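Local coordinates for protein Atp-dependent DNA ligase (PDB 4D05) that probably seals nicks in DNA at the expense of ATP, through an enzyme-adenylate intermediate, as other minimal ATP-dependent DNA ligases do, at residues Asp28-Tyr33 against Asn45-Pro50; Ser77-Thr82 against Lys91-Met96; Ser216-Glu221 against Thr225-Gly230. All coordinates share one frame; numbering follows the deposited sequence.

Interaction 1 (Asp28-Tyr33 against Asn45-Pro50); sequences DGIRAY and NIFTAP
The ring of Phe47 lies against strand 30-34, one strand of a mixed sheet in the nucleotide-binding (adenylation) domain of the ligase, and everything that crosses between the two segments is apolar or van der Waals in kind. Ile30 and Ala32, two apart on the strand, both direct their side chains toward the loop. The methyl CG2 of Ile30 comes obliquely onto the far end of the ring, 3.5 Å from Phe47 CZ. Farther along, Ala32 CB reaches Phe47 CE2 at 3.8 Å, also at a slant. Phe47 sets its CG beside its own backbone N (chi1 -67°), a choice that carries the ring inward although Ala32 CA and Phe47 CA stay 8.4 Å apart. The Phe47 side chain also touches Leu39 of strand 39-40 and Ala80 of helix 73-80. Replacing Phe47 with an alanine is likely to open a gap between loop and strand and to leave Ile30 and Ala32 without this partner. The side chain of Arg31 leads away from the loop, to bound AMP and a salt bridge with Asp63. Its carbonyl, however, faces the loop, with Arg31 O at the ring edge, near the ring plane, 3.8 Å from Phe47 CZ.

Interaction 2 (Ser77-Thr82 against Lys91-Met96); sequences SGIART and KQIKFM
Ile79, on the last turn of helix 73-80, points its side chain at Ile93 and Gln92, which lead into strand 94-99. Its CB already lies 4.1 Å from Ile93 CD1. At that carbon the side chain divides its work between two partners. The branch CG2 meets the same methyl more closely, with Ile79 CG2 and Ile93 CD1 3.6 Å apart, so the two isoleucines reach toward each other and touch tip to tip. The other branch places CG1 beside the backbone N (chi1 -64°) and then runs out extended (chi2 164°), which takes CD1 past Ile93 to the amide of Gln92. There Ile79 CD1 sits 3.6 Å from Gln92 NE2 and 4.2 Å from Gln92 CD, the two side chains crossing at a slant. This is a van der Waals contact, not a hydrogen bond; the amide nitrogen bonds to Gln89 O, which probably helps to hold the amide where the methyl meets it. Gln89 and Trp90 also touch Ile79, while Ile93 rests on Leu66 of strand 62-67.

On the helix side, the hydroxyl of Thr82 turns back to the carbonyl of Gly78, with Thr82 OG1 donating to Gly78 O at 2.8 Å in the carbonyl plane. The backbone N of Arg81 likewise bonds to Ser77 O, at 3.0 Å. The contact thus closes a helix-loop-strand connection, in which helix 73-80 packs through Ile79 against Ile93, at the entry to strand 94-99 of a mixed sheet in the nucleotide-binding domain of an ATP-dependent DNA ligase.

Interaction 3 (Ser216-Glu221 against Thr225-Gly230); sequences SGFSDE and TPPPIG
Glu221, in the first turn of helix 220-224, and Thr225, just past its end, meet mainly through the backbone. The amide of Thr225 donates to the carbonyl of Glu221, with Thr225 N 2.8 Å from Glu221 O and an N-H...O angle of 148°. The same oxygen is gripped a second time: a water donates to Glu221 O at 2.8 Å and also bonds to the hydroxyl, standing 2.7 Å from Thr225 OG1. Thr225 holds OG1 beside its own backbone N (chi1 -56°), on the side from which the water can join the hydroxyl to the carbonyl. The direct separation of Thr225 OG1 and Glu221 O is 4.0 Å, so the water makes the link, while the carbon CB of Thr225 packs on Glu221 O at 3.7 Å.

The i to i+4 bond from Thr225 N closes the C-terminal end of helix 220-224, which Ser219 opens as its N-cap and which Thr225 ends as the first residue to leave helical backbone angles. The helix belongs to the OB-like domain, where it joins strand 211-214 to strand 232-237.

Away from the helix end the contact is apolar. The Phe218 side chain sets out toward the partner segment, and its ring meets Pro227 loosely and obliquely, with Phe218 CE1 4.5 Å from Pro227 CD. Both also rest on Phe251 of strand 250-256, whose ring stacks with that of Phe218, and Leu199 and Ile202 of strand 199-206 touch Phe218 as well. The carbonyl of Pro227 accepts a hydrogen bond from Tyr188 OH.

Interactions 1 and 2 are neighbours, their centres about 7 Å apart, and both lean on the same mixed sheet of the nucleotide-binding domain. They touch directly: Phe47 CD1 lies 3.5 Å from Ala80 O, and Phe95 reaches Ala32. Helix 73-80 is thus shared, packing on Phe47 and Ile30 as well as on Ile93. Interaction 2 is buried, interaction 1 only partly, yet across both pairs of segments the contact is mainly apolar, without a hydrogen bond. Interaction 3 stands apart in the OB-like domain, its centre about 41 Å from that of interaction 1 and about 40 Å from that of interaction 2. More exposed, it relies on a backbone bond and a water, with a looser apolar contact alongside.

Interaction 1 (Asp28-Tyr33 against Asn45-Pro50)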
ATOM      1  N   ASP A  28       6.748   0.744  -2.471  1.00  6.74           N
ATOM      2  CA  ASP A  28       6.024   1.319  -3.604  1.00  7.01           C
ATOM      3  C   ASP A  28       6.778   0.931  -4.876  1.00  7.35           C
ATOM      4  O   ASP A  28       7.593   1.692  -5.406  1.00  8.13           O
ATOM      5  CB  ASP A  28       5.987   2.832  -3.469  1.00 11.89           C
ATOM      6  CG  ASP A  28       5.012   3.493  -4.440  1.00 15.18           C
ATOM      7  OD1 ASP A  28       4.093   2.857  -4.988  1.00 13.46           O
ATOM      8  OD2 ASP A  28       5.139   4.709  -4.592  1.00 19.20           O
ATOM      9  N   GLY A  29       6.489  -0.265  -5.343  1.00  6.30           N
ATOM     10  CA  GLY A  29       7.078  -0.777  -6.578  1.00  5.24           C
ATOM     11  C   GLY A  29       6.040  -1.370  -7.492  1.00  5.43           C
ATOM     12  O   GLY A  29       4.867  -0.988  -7.466  1.00  7.82           O
ATOM     13  N   ILE A  30       6.481  -2.322  -8.320  1.00  4.48           N
ATOM     14  CA  ILE A  30       5.603  -3.022  -9.222  1.00  3.92           C
ATOM     15  C   ILE A  30       5.555  -4.477  -8.783  1.00  4.73           C
ATOM     16  O   ILE A  30       6.594  -5.141  -8.739  1.00  5.78           O
ATOM     17  CB  ILE A  30       6.132  -2.935 -10.673  1.00  5.46           C
ATOM     18  CG1 ILE A  30       6.003  -1.498 -11.193  1.00  6.40           C
ATOM     19  CG2 ILE A  30       5.371  -3.878 -11.597  1.00  6.10           C
ATOM     20  CD1 ILE A  30       4.569  -1.017 -11.352  1.00  9.19           C
ATOM     21  N   ARG A  31       4.360  -4.959  -8.451  1.00  4.64           N
ATOM     22  CA  ARG A  31       4.242  -6.326  -7.995  1.00  5.10           C
ATOM     23  C   ARG A  31       4.576  -7.300  -9.112  1.00  3.04           C
ATOM     24  O   ARG A  31       4.197  -7.087 -10.258  1.00  4.14           O
ATOM     25  CB  ARG A  31       2.830  -6.603  -7.511  1.00  7.18           C
ATOM     26  CG  ARG A  31       2.741  -7.925  -6.780  1.00  8.98           C
ATOM     27  CD  ARG A  31       1.398  -8.163  -6.145  1.00 14.59           C
ATOM     28  NE  ARG A  31       1.378  -9.458  -5.499  1.00 13.01           N
ATOM     29  CZ  ARG A  31       0.702  -9.742  -4.397  1.00 12.13           C
ATOM     30  NH1 ARG A  31      -0.046  -8.847  -3.820  1.00 17.44           N
ATOM     31  NH2 ARG A  31       0.775 -10.946  -3.900  1.00 14.31           N
ATOM     32  N   ALA A  32       5.275  -8.377  -8.775  1.00  3.79           N
ATOM     33  CA  ALA A  32       5.591  -9.424  -9.743  1.00  2.42           C
ATOM     34  C   ALA A  32       5.447 -10.785  -9.071  1.00  2.79           C
ATOM     35  O   ALA A  32       5.825 -10.965  -7.917  1.00  2.86           O
ATOM     36  CB  ALA A  32       6.997  -9.253 -10.301  1.00  4.28           C
ATOM     37  N   TYR A  33       4.905 -11.735  -9.825  1.00  4.03           N
ATOM     38  CA  TYR A  33       4.798 -13.111  -9.419  1.00  2.81           C
ATOM     39  C   TYR A  33       5.781 -13.911 -10.258  1.00  3.39           C
ATOM     40  O   TYR A  33       5.729 -13.907 -11.493  1.00  4.68           O
ATOM     41  CB  TYR A  33       3.377 -13.593  -9.672  1.00  4.90           C
ATOM     42  CG  TYR A  33       3.150 -15.063  -9.467  1.00  4.80           C
ATOM     43  CD1 TYR A  33       2.965 -15.572  -8.227  1.00  8.79           C
ATOM     44  CD2 TYR A  33       3.065 -15.929 -10.533  1.00  7.35           C
ATOM     45  CE1 TYR A  33       2.717 -16.944  -8.035  1.00 12.34           C
ATOM     46  CE2 TYR A  33       2.824 -17.275 -10.359  1.00 10.08           C
ATOM     47  CZ  TYR A  33       2.678 -17.775  -9.106  1.00 12.51           C
ATOM     48  OH  TYR A  33       2.442 -19.115  -8.895  1.00 15.41           O
ATOM     49  N   ASN A  45       0.539  -9.869 -17.364  1.00  7.73           N
ATOM     50  CA  ASN A  45       1.548  -9.645 -18.386  1.00  7.61           C
ATOM     51  C   ASN A  45       2.869 -10.290 -17.989  1.00  6.41           C
ATOM     52  O   ASN A  45       3.329 -10.119 -16.868  1.00  7.17           O
ATOM     53  CB  ASN A  45       1.838  -8.133 -18.543  1.00  8.29           C
ATOM     54  CG  ASN A  45       0.610  -7.300 -18.846  1.00 11.93           C
ATOM     55  OD1 ASN A  45       0.061  -6.597 -17.974  1.00 17.56           O
ATOM     56  ND2 ASN A  45       0.179  -7.351 -20.066  1.00 12.00           N
ATOM     57  N   ILE A  46       3.530 -10.955 -18.923  1.00  4.55           N
ATOM     58  CA  ILE A  46       4.852 -11.475 -18.649  1.00  4.30           C
ATOM     59  C   ILE A  46       5.874 -10.347 -18.849  1.00  4.15           C
ATOM     60  O   ILE A  46       5.970  -9.789 -19.946  1.00  5.42           O
ATOM     61  CB  ILE A  46       5.183 -12.669 -19.556  1.00  6.65           C
ATOM     62  CG1 ILE A  46       4.156 -13.804 -19.365  1.00  8.32           C
ATOM     63  CG2 ILE A  46       6.634 -13.147 -19.302  1.00  7.96           C
ATOM     64  CD1 ILE A  46       4.205 -14.840 -20.481  1.00 10.55           C
ATOM     65  N   PHE A  47       6.569  -9.957 -17.774  1.00  3.50           N
ATOM     66  CA  PHE A  47       7.614  -8.926 -17.892  1.00  3.16           C
ATOM     67  C   PHE A  47       8.726  -9.400 -18.808  1.00  4.77           C
ATOM     68  O   PHE A  47       9.060 -10.595 -18.819  1.00  5.04           O
ATOM     69  CB  PHE A  47       8.228  -8.579 -16.534  1.00  4.12           C
ATOM     70  CG  PHE A  47       7.277  -7.901 -15.587  1.00  3.55           C
ATOM     71  CD1 PHE A  47       6.945  -6.573 -15.757  1.00  4.86           C
ATOM     72  CD2 PHE A  47       6.717  -8.593 -14.531  1.00  5.14           C
ATOM     73  CE1 PHE A  47       6.066  -5.942 -14.879  1.00  6.68           C
ATOM     74  CE2 PHE A  47       5.845  -7.969 -13.639  1.00  4.01           C
ATOM     75  CZ  PHE A  47       5.509  -6.643 -13.803  1.00  4.49           C
ATOM     76  N   THR A  48       9.327  -8.469 -19.554  1.00  4.24           N
ATOM     77  CA  THR A  48      10.465  -8.845 -20.381  1.00  5.13           C
ATOM     78  C   THR A  48      11.751  -8.744 -19.552  1.00  4.79           C
ATOM     79  O   THR A  48      12.684  -7.982 -19.883  1.00  6.01           O
ATOM     80  CB  THR A  48      10.550  -7.985 -21.654  1.00  6.11           C
ATOM     81  OG1 THR A  48      10.838  -6.631 -21.297  1.00  6.74           O
ATOM     82  CG2 THR A  48       9.246  -8.042 -22.456  1.00  8.64           C
ATOM     83  N   ALA A  49      11.832  -9.541 -18.488  1.00  5.46           N
ATOM     84  CA  ALA A  49      12.995  -9.477 -17.617  1.00  5.36           C
ATOM     85  C   ALA A  49      14.178 -10.092 -18.342  1.00  4.80           C
ATOM     86  O   ALA A  49      14.091 -11.227 -18.851  1.00  5.83           O
ATOM     87  CB  ALA A  49      12.761 -10.228 -16.344  1.00  6.61           C
ATOM     88  N   PRO A  50      15.292  -9.364 -18.394  1.00  5.59           N
ATOM     89  CA  PRO A  50      16.459  -9.974 -19.051  1.00  5.43           C
ATOM     90  C   PRO A  50      16.907 -11.292 -18.423  1.00  6.50           C
ATOM     91  O   PRO A  50      16.754 -11.521 -17.240  1.00  6.31           O
ATOM     92  CB  PRO A  50      17.551  -8.911 -18.851  1.00  6.14           C
ATOM     93  CG  PRO A  50      16.787  -7.622 -18.738  1.00  8.45           C
ATOM     94  CD  PRO A  50      15.565  -7.991 -17.956  1.00  6.33           C
TER

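Interaction 2 (Ser77-Thr82 against Lys91-Met96)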
ATOM      1  N   SER A  77       8.611   1.602 -12.514  1.00  3.81           N
ATOM      2  CA  SER A  77       7.447   1.369 -13.354  1.00  6.08           C
ATOM      3  C   SER A  77       7.787   1.589 -14.832  1.00  5.33           C
ATOM      4  O   SER A  77       7.407   0.790 -15.685  1.00  6.29           O
ATOM      5  CB  SER A  77       6.308   2.331 -12.937  1.00  6.55           C
ATOM      6  OG  SER A  77       5.123   2.077 -13.706  1.00  8.85           O
ATOM      7  N   GLY A  78       8.553   2.630 -15.128  1.00  5.58           N
ATOM      8  CA  GLY A  78       8.943   2.913 -16.507  1.00  6.10           C
ATOM      9  C   GLY A  78       9.815   1.818 -17.101  1.00  5.89           C
ATOM     10  O   GLY A  78       9.715   1.482 -18.270  1.00  7.84           O
ATOM     11  N   ILE A  79      10.695   1.260 -16.293  1.00  3.70           N
ATOM     12  CA  ILE A  79      11.522   0.158 -16.777  1.00  3.75           C
ATOM     13  C   ILE A  79      10.657  -1.097 -16.978  1.00  4.01           C
ATOM     14  O   ILE A  79      10.737  -1.774 -17.999  1.00  5.28           O
ATOM     15  CB  ILE A  79      12.669  -0.124 -15.791  1.00  5.31           C
ATOM     16  CG1 ILE A  79      13.628   1.064 -15.696  1.00  5.26           C
ATOM     17  CG2 ILE A  79      13.421  -1.386 -16.194  1.00  5.98           C
ATOM     18  CD1 ILE A  79      14.542   1.007 -14.470  1.00  5.50           C
ATOM     19  N   ALA A  80       9.858  -1.432 -15.981  1.00  5.00           N
ATOM     20  CA  ALA A  80       9.088  -2.663 -16.021  1.00  5.51           C
ATOM     21  C   ALA A  80       8.080  -2.690 -17.162  1.00  7.11           C
ATOM     22  O   ALA A  80       7.790  -3.780 -17.667  1.00  7.21           O
ATOM     23  CB  ALA A  80       8.412  -2.910 -14.625  1.00  7.64           C
ATOM     24  N   ARG A  81       7.599  -1.506 -17.594  1.00  7.57           N
ATOM     25  CA  ARG A  81       6.671  -1.340 -18.728  1.00  8.19           C
ATOM     26  C   ARG A  81       7.369  -1.483 -20.064  1.00  6.11           C
ATOM     27  O   ARG A  81       6.717  -1.619 -21.094  1.00  8.00           O
ATOM     28  CB  ARG A  81       6.124   0.133 -18.811  1.00 12.68           C
ATOM     29  CG  ARG A  81       5.130   0.575 -17.887  1.00 21.54           C
ATOM     30  CD  ARG A  81       4.403   1.808 -18.472  1.00 19.09           C
ATOM     31  NE  ARG A  81       5.170   3.058 -18.570  1.00 16.99           N
ATOM     32  CZ  ARG A  81       5.475   3.824 -17.519  1.00 16.22           C
ATOM     33  NH1 ARG A  81       5.132   3.448 -16.294  1.00 14.96           N
ATOM     34  NH2 ARG A  81       6.115   4.977 -17.674  1.00 13.87           N
ATOM     35  N   THR A  82       8.694  -1.327 -20.076  1.00  5.51           N
ATOM     36  CA  THR A  82       9.435  -1.372 -21.339  1.00  5.32           C
ATOM     37  C   THR A  82       9.521  -2.797 -21.860  1.00  5.48           C
ATOM     38  O   THR A  82       9.949  -3.686 -21.138  1.00  4.95           O
ATOM     39  CB  THR A  82      10.815  -0.789 -21.158  1.00  6.56           C
ATOM     40  OG1 THR A  82      10.687   0.560 -20.728  1.00  7.87           O
ATOM     41  CG2 THR A  82      11.591  -0.833 -22.448  1.00  7.31           C
ATOM     42  N   LYS A  91      19.306  -3.577 -14.296  1.00  5.05           N
ATOM     43  CA  LYS A  91      20.404  -3.823 -13.359  1.00  6.02           C
ATOM     44  C   LYS A  91      20.227  -3.140 -11.999  1.00  8.09           C
ATOM     45  O   LYS A  91      20.779  -3.593 -10.990  1.00  9.31           O
ATOM     46  CB  LYS A  91      21.735  -3.408 -14.007  1.00  6.47           C
ATOM     47  CG  LYS A  91      21.944  -1.918 -14.123  1.00  9.67           C
ATOM     48  CD  LYS A  91      23.061  -1.580 -15.087  1.00 11.88           C
ATOM     49  CE  LYS A  91      23.226  -0.076 -15.181  1.00 14.33           C
ATOM     50  NZ  LYS A  91      24.331   0.323 -16.052  1.00 16.09           N
ATOM     51  N   GLN A  92      19.460  -2.055 -11.964  1.00  7.90           N
ATOM     52  CA  GLN A  92      19.227  -1.350 -10.706  1.00  8.77           C
ATOM     53  C   GLN A  92      18.015  -1.862  -9.934  1.00  6.78           C
ATOM     54  O   GLN A  92      17.776  -1.439  -8.794  1.00  8.09           O
ATOM     55  CB  GLN A  92      19.063   0.118 -10.959  1.00 14.21           C
ATOM     56  CG  GLN A  92      17.863   0.481 -11.723  1.00 17.45           C
ATOM     57  CD  GLN A  92      18.033   1.867 -12.346  1.00 21.00           C
ATOM     58  OE1 GLN A  92      18.229   2.888 -11.631  1.00 19.36           O
ATOM     59  NE2 GLN A  92      17.982   1.913 -13.686  1.00 19.50           N
ATOM     60  N   ILE A  93      17.233  -2.734 -10.560  1.00  5.46           N
ATOM     61  CA  ILE A  93      16.048  -3.312  -9.927  1.00  3.84           C
ATOM     62  C   ILE A  93      16.400  -4.500  -9.011  1.00  3.06           C
ATOM     63  O   ILE A  93      17.307  -5.261  -9.288  1.00  4.33           O
ATOM     64  CB  ILE A  93      15.018  -3.744 -11.012  1.00  4.35           C
ATOM     65  CG1 ILE A  93      14.605  -2.526 -11.822  1.00  4.98           C
ATOM     66  CG2 ILE A  93      13.813  -4.391 -10.389  1.00  4.19           C
ATOM     67  CD1 ILE A  93      13.570  -2.818 -12.870  1.00  5.80           C
ATOM     68  N   LYS A  94      15.686  -4.619  -7.903  1.00  3.50           N
ATOM     69  CA  LYS A  94      15.721  -5.801  -7.073  1.00  3.20           C
ATOM     70  C   LYS A  94      14.303  -6.354  -7.018  1.00  4.63           C
ATOM     71  O   LYS A  94      13.320  -5.592  -6.886  1.00  3.73           O
ATOM     72  CB  LYS A  94      16.175  -5.473  -5.640  1.00  5.98           C
ATOM     73  CG  LYS A  94      17.582  -4.927  -5.593  1.00  9.79           C
ATOM     74  CD  LYS A  94      17.854  -4.034  -4.416  1.00 13.09           C
ATOM     75  CE  LYS A  94      17.085  -2.713  -4.532  1.00 15.25           C
ATOM     76  NZ  LYS A  94      17.601  -1.762  -3.541  1.00 22.03           N
ATOM     77  N   PHE A  95      14.200  -7.677  -7.143  1.00  4.39           N
ATOM     78  CA  PHE A  95      12.973  -8.413  -6.843  1.00  2.85           C
ATOM     79  C   PHE A  95      12.978  -8.677  -5.352  1.00  2.61           C
ATOM     80  O   PHE A  95      13.759  -9.511  -4.845  1.00  3.25           O
ATOM     81  CB  PHE A  95      12.918  -9.708  -7.662  1.00  2.37           C
ATOM     82  CG  PHE A  95      11.607 -10.477  -7.568  1.00  2.75           C
ATOM     83  CD1 PHE A  95      10.379  -9.845  -7.559  1.00  3.68           C
ATOM     84  CD2 PHE A  95      11.624 -11.856  -7.510  1.00  3.46           C
ATOM     85  CE1 PHE A  95       9.189 -10.582  -7.493  1.00  3.25           C
ATOM     86  CE2 PHE A  95      10.455 -12.582  -7.460  1.00  4.07           C
ATOM     87  CZ  PHE A  95       9.227 -11.944  -7.425  1.00  2.85           C
HETATM   88  N   MSE A  96      12.164  -7.898  -4.646  1.00  2.03           N
HETATM   89  CA  MSE A  96      12.089  -7.905  -3.197  1.00  2.14           C
HETATM   90  C   MSE A  96      10.953  -8.799  -2.779  1.00  2.15           C
HETATM   91  O   MSE A  96       9.781  -8.438  -2.915  1.00  2.60           O
HETATM   92  CB  MSE A  96      11.804  -6.464  -2.685  1.00  3.56           C
HETATM   93  CG  MSE A  96      12.808  -5.407  -3.133  1.00  4.96           C
HETATM   94 SE   MSE A  96      14.582  -5.505  -2.406  1.00  8.52          SE
HETATM   95  CE  MSE A  96      14.115  -5.252  -0.529  1.00 12.47           C
TER

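Interaction 3 (Ser216-Glu221 against Thr225-Gly230)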
ATOM      1  N   SER A 216     -12.167  20.318   9.070  1.00  4.97           N
ATOM      2  CA  SER A 216     -10.723  20.553   9.163  1.00  5.18           C
ATOM      3  C   SER A 216     -10.033  20.307   7.823  1.00  5.52           C
ATOM      4  O   SER A 216     -10.587  19.673   6.937  1.00  6.84           O
ATOM      5  CB  SER A 216     -10.107  19.642  10.239  1.00  8.12           C
ATOM      6  OG  SER A 216     -10.625  20.057  11.504  1.00 11.48           O
ATOM      7  N   GLY A 217      -8.813  20.807   7.693  1.00  6.62           N
ATOM      8  CA  GLY A 217      -8.027  20.636   6.483  1.00  6.29           C
ATOM      9  C   GLY A 217      -8.147  21.819   5.522  1.00  6.82           C
ATOM     10  O   GLY A 217      -7.619  21.759   4.417  1.00  9.53           O
ATOM     11  N   PHE A 218      -8.823  22.896   5.932  1.00  6.65           N
ATOM     12  CA  PHE A 218      -8.991  24.061   5.079  1.00  7.85           C
ATOM     13  C   PHE A 218      -7.954  25.129   5.413  1.00  9.53           C
ATOM     14  O   PHE A 218      -7.718  25.434   6.590  1.00  9.78           O
ATOM     15  CB  PHE A 218     -10.377  24.688   5.276  1.00  7.00           C
ATOM     16  CG  PHE A 218     -11.499  23.757   4.940  1.00  6.19           C
ATOM     17  CD1 PHE A 218     -11.812  23.475   3.609  1.00  5.92           C
ATOM     18  CD2 PHE A 218     -12.246  23.171   5.932  1.00  6.66           C
ATOM     19  CE1 PHE A 218     -12.867  22.613   3.306  1.00  5.66           C
ATOM     20  CE2 PHE A 218     -13.273  22.323   5.625  1.00  6.84           C
ATOM     21  CZ  PHE A 218     -13.588  22.043   4.323  1.00  7.29           C
ATOM     22  N   SER A 219      -7.391  25.739   4.381  1.00 10.71           N
ATOM     23  CA  SER A 219      -6.529  26.887   4.573  1.00 13.55           C
ATOM     24  C   SER A 219      -7.406  28.097   4.865  1.00 10.75           C
ATOM     25  O   SER A 219      -8.602  28.052   4.627  1.00 10.24           O
ATOM     26  CB  SER A 219      -5.745  27.159   3.305  1.00 16.72           C
ATOM     27  OG  SER A 219      -6.644  27.530   2.286  1.00 15.00           O
ATOM     28  N   ASP A 220      -6.834  29.201   5.304  1.00 13.03           N
ATOM     29  CA  ASP A 220      -7.698  30.350   5.546  1.00 16.11           C
ATOM     30  C   ASP A 220      -8.296  30.863   4.241  1.00 13.96           C
ATOM     31  O   ASP A 220      -9.438  31.333   4.220  1.00 14.37           O
ATOM     32  CB  ASP A 220      -6.983  31.436   6.343  1.00 21.32           C
ATOM     33  CG  ASP A 220      -6.866  31.086   7.839  1.00 23.67           C
ATOM     34  OD1 ASP A 220      -7.683  30.270   8.400  1.00 21.00           O
ATOM     35  OD2 ASP A 220      -5.967  31.677   8.455  1.00 31.19           O
ATOM     36  N   GLU A 221      -7.582  30.714   3.140  1.00 13.80           N
ATOM     37  CA  GLU A 221      -8.152  31.130   1.839  1.00 15.16           C
ATOM     38  C   GLU A 221      -9.392  30.298   1.465  1.00 11.84           C
ATOM     39  O   GLU A 221     -10.361  30.811   0.880  1.00 12.23           O
ATOM     40  CB  GLU A 221      -7.101  31.020   0.738  1.00 24.09           C
ATOM     41  CG  GLU A 221      -5.955  32.040   0.865  1.00 32.58           C
ATOM     42  CD  GLU A 221      -4.986  31.784   2.044  1.00 37.59           C
ATOM     43  OE1 GLU A 221      -4.883  30.627   2.565  1.00 35.90           O
ATOM     44  OE2 GLU A 221      -4.306  32.775   2.428  1.00 40.74           O
ATOM     45  N   THR A 225     -13.057  31.301   0.436  1.00 11.34           N
ATOM     46  CA  THR A 225     -13.529  30.880  -0.883  1.00 12.29           C
ATOM     47  C   THR A 225     -13.639  29.362  -0.909  1.00 10.89           C
ATOM     48  O   THR A 225     -12.688  28.653  -1.208  1.00 10.60           O
ATOM     49  CB  THR A 225     -12.598  31.339  -2.007  1.00 16.90           C
ATOM     50  OG1 THR A 225     -12.448  32.767  -1.938  1.00 17.74           O
ATOM     51  CG2 THR A 225     -13.174  30.941  -3.366  1.00 19.95           C
ATOM     52  N   PRO A 226     -14.803  28.851  -0.542  1.00  8.96           N
ATOM     53  CA  PRO A 226     -14.953  27.416  -0.354  1.00  7.96           C
ATOM     54  C   PRO A 226     -15.052  26.627  -1.667  1.00 10.07           C
ATOM     55  O   PRO A 226     -15.281  27.195  -2.755  1.00  8.05           O
ATOM     56  CB  PRO A 226     -16.272  27.321   0.426  1.00  9.95           C
ATOM     57  CG  PRO A 226     -17.059  28.441  -0.080  1.00 11.41           C
ATOM     58  CD  PRO A 226     -16.043  29.572  -0.217  1.00 10.84           C
ATOM     59  N   PRO A 227     -14.851  25.309  -1.572  1.00  9.94           N
ATOM     60  CA  PRO A 227     -15.078  24.460  -2.743  1.00 10.10           C
ATOM     61  C   PRO A 227     -16.517  24.620  -3.218  1.00  8.90           C
ATOM     62  O   PRO A 227     -17.425  24.676  -2.380  1.00  8.66           O
ATOM     63  CB  PRO A 227     -14.889  23.037  -2.205  1.00 12.79           C
ATOM     64  CG  PRO A 227     -14.247  23.187  -0.901  1.00 13.00           C
ATOM     65  CD  PRO A 227     -14.478  24.541  -0.377  1.00 12.00           C
ATOM     66  N   PRO A 228     -16.728  24.664  -4.533  1.00  8.42           N
ATOM     67  CA  PRO A 228     -18.098  24.793  -5.040  1.00  8.51           C
ATOM     68  C   PRO A 228     -18.977  23.630  -4.591  1.00  5.28           C
ATOM     69  O   PRO A 228     -18.529  22.467  -4.558  1.00  7.23           O
ATOM     70  CB  PRO A 228     -17.916  24.742  -6.559  1.00  8.99           C
ATOM     71  CG  PRO A 228     -16.497  25.174  -6.791  1.00  9.25           C
ATOM     72  CD  PRO A 228     -15.735  24.611  -5.617  1.00 10.35           C
ATOM     73  N   ILE A 229     -20.245  23.908  -4.308  1.00  5.54           N
ATOM     74  CA  ILE A 229     -21.173  22.824  -4.047  1.00  4.84           C
ATOM     75  C   ILE A 229     -21.293  22.057  -5.349  1.00  4.25           C
ATOM     76  O   ILE A 229     -21.293  22.662  -6.437  1.00  5.56           O
ATOM     77  CB  ILE A 229     -22.537  23.355  -3.561  1.00  4.28           C
ATOM     78  CG1 ILE A 229     -22.354  24.018  -2.175  1.00  6.55           C
ATOM     79  CG2 ILE A 229     -23.551  22.227  -3.505  1.00  6.18           C
ATOM     80  CD1 ILE A 229     -23.583  24.812  -1.697  1.00  6.07           C
ATOM     81  N   GLY A 230     -21.272  20.729  -5.244  1.00  5.80           N
ATOM     82  CA  GLY A 230     -21.343  19.858  -6.399  1.00  6.63           C
ATOM     83  C   GLY A 230     -19.985  19.320  -6.797  1.00  8.96           C
ATOM     84  O   GLY A 230     -19.923  18.363  -7.598  1.00  9.23           O
TER
HETATM   85  O   HOH W   1     -10.108  33.122  -0.686  0.96 23.57           O